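Local coordinates for succinoglycan biosynthesis protein (Bacillus cereus ATCC 14579, PDB 3B55) that binds calcium and is probably an enzyme of the erythromycin esterase-like family, its substrate and reaction unknown, at residues 326-329 / 330-334. The protein carries 1 engineered substitution. Numbering follows the deposited sequence.
Sequences QHLA and EYYGK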
ATOM      1  N   GLN A 326       8.791   6.011   5.159  1.00  8.54           N
ATOM      2  CA  GLN A 326       9.904   6.535   5.944  1.00  9.26           C
ATOM      3  C   GLN A 326      10.039   5.767   7.255  1.00  9.90           C
ATOM      4  O   GLN A 326      11.151   5.535   7.733  1.00 11.31           O
ATOM      5  CB  GLN A 326       9.708   8.020   6.237  1.00  9.78           C
ATOM      6  CG  GLN A 326       9.838   8.895   5.009  1.00 13.79           C
ATOM      7  CD  GLN A 326       9.363  10.300   5.267  1.00 12.33           C
ATOM      8  OE1 GLN A 326      10.158  11.196   5.541  1.00 14.78           O
ATOM      9  NE2 GLN A 326       8.053  10.497   5.207  1.00 11.38           N
ATOM     10  N   HIS A 327       8.902   5.367   7.825  1.00 11.42           N
ATOM     11  CA  HIS A 327       8.901   4.617   9.078  1.00  9.56           C
ATOM     12  C   HIS A 327       9.467   3.241   8.794  1.00  7.97           C
ATOM     13  O   HIS A 327      10.229   2.703   9.582  1.00  9.25           O
ATOM     14  CB  HIS A 327       7.477   4.466   9.630  1.00 10.70           C
ATOM     15  CG  HIS A 327       6.738   5.758   9.784  1.00 11.58           C
ATOM     16  ND1 HIS A 327       7.215   6.806  10.542  1.00 15.13           N
ATOM     17  CD2 HIS A 327       5.530   6.152   9.313  1.00 11.34           C
ATOM     18  CE1 HIS A 327       6.330   7.788  10.536  1.00 16.68           C
ATOM     19  NE2 HIS A 327       5.298   7.415   9.800  1.00  8.84           N
ATOM     20  N   LEU A 328       9.073   2.665   7.660  1.00 11.22           N
ATOM     21  CA  LEU A 328       9.558   1.346   7.281  1.00  9.34           C
ATOM     22  C   LEU A 328      11.072   1.338   7.058  1.00 11.26           C
ATOM     23  O   LEU A 328      11.772   0.500   7.621  1.00 11.96           O
ATOM     24  CB  LEU A 328       8.840   0.858   6.026  1.00  9.90           C
ATOM     25  CG  LEU A 328       7.382   0.447   6.231  1.00 11.53           C
ATOM     26  CD1 LEU A 328       6.690   0.296   4.882  1.00  8.29           C
ATOM     27  CD2 LEU A 328       7.324  -0.842   7.026  1.00 12.36           C
ATOM     28  N   ALA A 329      11.579   2.260   6.243  1.00  9.75           N
ATOM     29  CA  ALA A 329      13.020   2.322   5.992  1.00 11.86           C
ATOM     30  C   ALA A 329      13.768   2.544   7.308  1.00 11.90           C
ATOM     31  O   ALA A 329      14.803   1.926   7.566  1.00 11.18           O
ATOM     32  CB  ALA A 329      13.343   3.457   5.024  1.00  9.14           C
ATOM     33  N   GLU A 330      13.217   3.428   8.132  1.00 13.37           N
ATOM     34  CA  GLU A 330      13.783   3.776   9.426  1.00 15.80           C
ATOM     35  C   GLU A 330      13.866   2.580  10.379  1.00 14.04           C
ATOM     36  O   GLU A 330      14.812   2.454  11.157  1.00 11.43           O
ATOM     37  CB  GLU A 330      12.948   4.910  10.044  1.00 16.91           C
ATOM     38  CG  GLU A 330      13.301   5.294  11.475  1.00 30.03           C
ATOM     39  CD  GLU A 330      12.648   6.606  11.885  1.00 34.44           C
ATOM     40  OE1 GLU A 330      11.488   6.851  11.473  1.00 44.10           O
ATOM     41  OE2 GLU A 330      13.290   7.387  12.618  1.00 42.08           O
ATOM     42  N   TYR A 331      12.884   1.692  10.319  1.00 12.98           N
ATOM     43  CA  TYR A 331      12.909   0.533  11.200  1.00 12.50           C
ATOM     44  C   TYR A 331      13.643  -0.658  10.586  1.00 12.11           C
ATOM     45  O   TYR A 331      14.403  -1.343  11.267  1.00  9.06           O
ATOM     46  CB  TYR A 331      11.482   0.132  11.584  1.00 12.93           C
ATOM     47  CG  TYR A 331      11.402  -1.107  12.445  1.00 13.59           C
ATOM     48  CD1 TYR A 331      11.389  -2.374  11.873  1.00  8.64           C
ATOM     49  CD2 TYR A 331      11.355  -1.011  13.838  1.00 19.91           C
ATOM     50  CE1 TYR A 331      11.332  -3.523  12.657  1.00 17.36           C
ATOM     51  CE2 TYR A 331      11.298  -2.154  14.637  1.00 20.65           C
ATOM     52  CZ  TYR A 331      11.288  -3.409  14.038  1.00 21.67           C
ATOM     53  OH  TYR A 331      11.243  -4.550  14.810  1.00 20.67           O
ATOM     54  N   TYR A 332      13.438  -0.898   9.296  1.00  9.32           N
ATOM     55  CA  TYR A 332      14.083  -2.038   8.653  1.00 12.25           C
ATOM     56  C   TYR A 332      15.469  -1.808   8.075  1.00 12.31           C
ATOM     57  O   TYR A 332      16.284  -2.729   8.023  1.00 11.32           O
ATOM     58  CB  TYR A 332      13.175  -2.618   7.561  1.00 12.33           C
ATOM     59  CG  TYR A 332      11.972  -3.356   8.104  1.00  8.98           C
ATOM     60  CD1 TYR A 332      10.735  -2.725   8.232  1.00 14.44           C
ATOM     61  CD2 TYR A 332      12.080  -4.681   8.517  1.00 13.04           C
ATOM     62  CE1 TYR A 332       9.636  -3.399   8.756  1.00 13.37           C
ATOM     63  CE2 TYR A 332      10.997  -5.362   9.047  1.00 14.09           C
ATOM     64  CZ  TYR A 332       9.781  -4.719   9.166  1.00 15.26           C
ATOM     65  OH  TYR A 332       8.721  -5.395   9.716  1.00 14.89           O
ATOM     66  N   GLY A 333      15.751  -0.590   7.642  1.00 11.98           N
ATOM     67  CA  GLY A 333      17.061  -0.347   7.075  1.00 12.12           C
ATOM     68  C   GLY A 333      17.193  -1.124   5.780  1.00 13.94           C
ATOM     69  O   GLY A 333      16.329  -1.025   4.913  1.00 14.85           O
ATOM     70  N   LYS A 334      18.251  -1.918   5.645  1.00 10.79           N
ATOM     71  CA  LYS A 334      18.447  -2.675   4.418  1.00 12.45           C
ATOM     72  C   LYS A 334      17.466  -3.832   4.284  1.00 11.17           C
ATOM     73  O   LYS A 334      17.464  -4.527   3.274  1.00 11.35           O
ATOM     74  CB  LYS A 334      19.882  -3.206   4.335  1.00 16.60           C
ATOM     75  CG  LYS A 334      20.201  -4.262   5.367  1.00 20.28           C
ATOM     76  CD  LYS A 334      21.675  -4.617   5.367  1.00 31.22           C
ATOM     77  CE  LYS A 334      21.975  -5.696   6.399  1.00 37.50           C
ATOM     78  NZ  LYS A 334      23.432  -5.961   6.513  1.00 39.37           N
TER
HETATM   79  O   HOH W   1      10.113   3.734  12.230  1.00 21.35           O
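Leu328 and Tyr332, one helical turn apart, lie side by side on the buried flank of helix 324-332, with methyl CD2 of Leu328 3.9 Å from CE1 of the tyrosine ring. Both side chains leave the backbone with CG anti to the carbonyl carbon (chi1 -72° in each), which sends them the same way, onto Ile77 of strand 77-82. The main chain is tight here too: Tyr332 N donates to Leu328 O at 2.7 Å in a nearly straight bond (169°), and that same oxygen sits at the edge of the Tyr332 ring, in its plane, 3.4 Å from CD1. One ring face is covered as well, since Tyr331 CD1 lies 3.6 Å above the plane of the Tyr332 ring, over its centre, the Tyr331 ring coming in edge first, and Tyr332 OH is hydrogen-bonded to Glu295 OE1 of helix 278-298. This is the C-terminal end of a helix packed beside the central mixed sheet of the erythromycin esterase-like fold: Gly333 N still hydrogen-bonds to Ala329 O at 2.7 Å, and Gly333 then takes a positive phi, ending the helical course before strand 336-344. Glu330, on the exposed side, is more loosely held: its side chain extends with CG anti to the backbone N (chi1 173°), running back toward His327, yet OE1 stops 4.4 Å from His327 ND1, near the plane of the imidazole. A water donates to His327 O at 2.8 Å and only weakly to Glu330 OE1, while Lys322 offers that carboxylate a long, weak ion pair. Tyr331, likewise exposed, spreads its ring against Lys292 in a cation-pi contact.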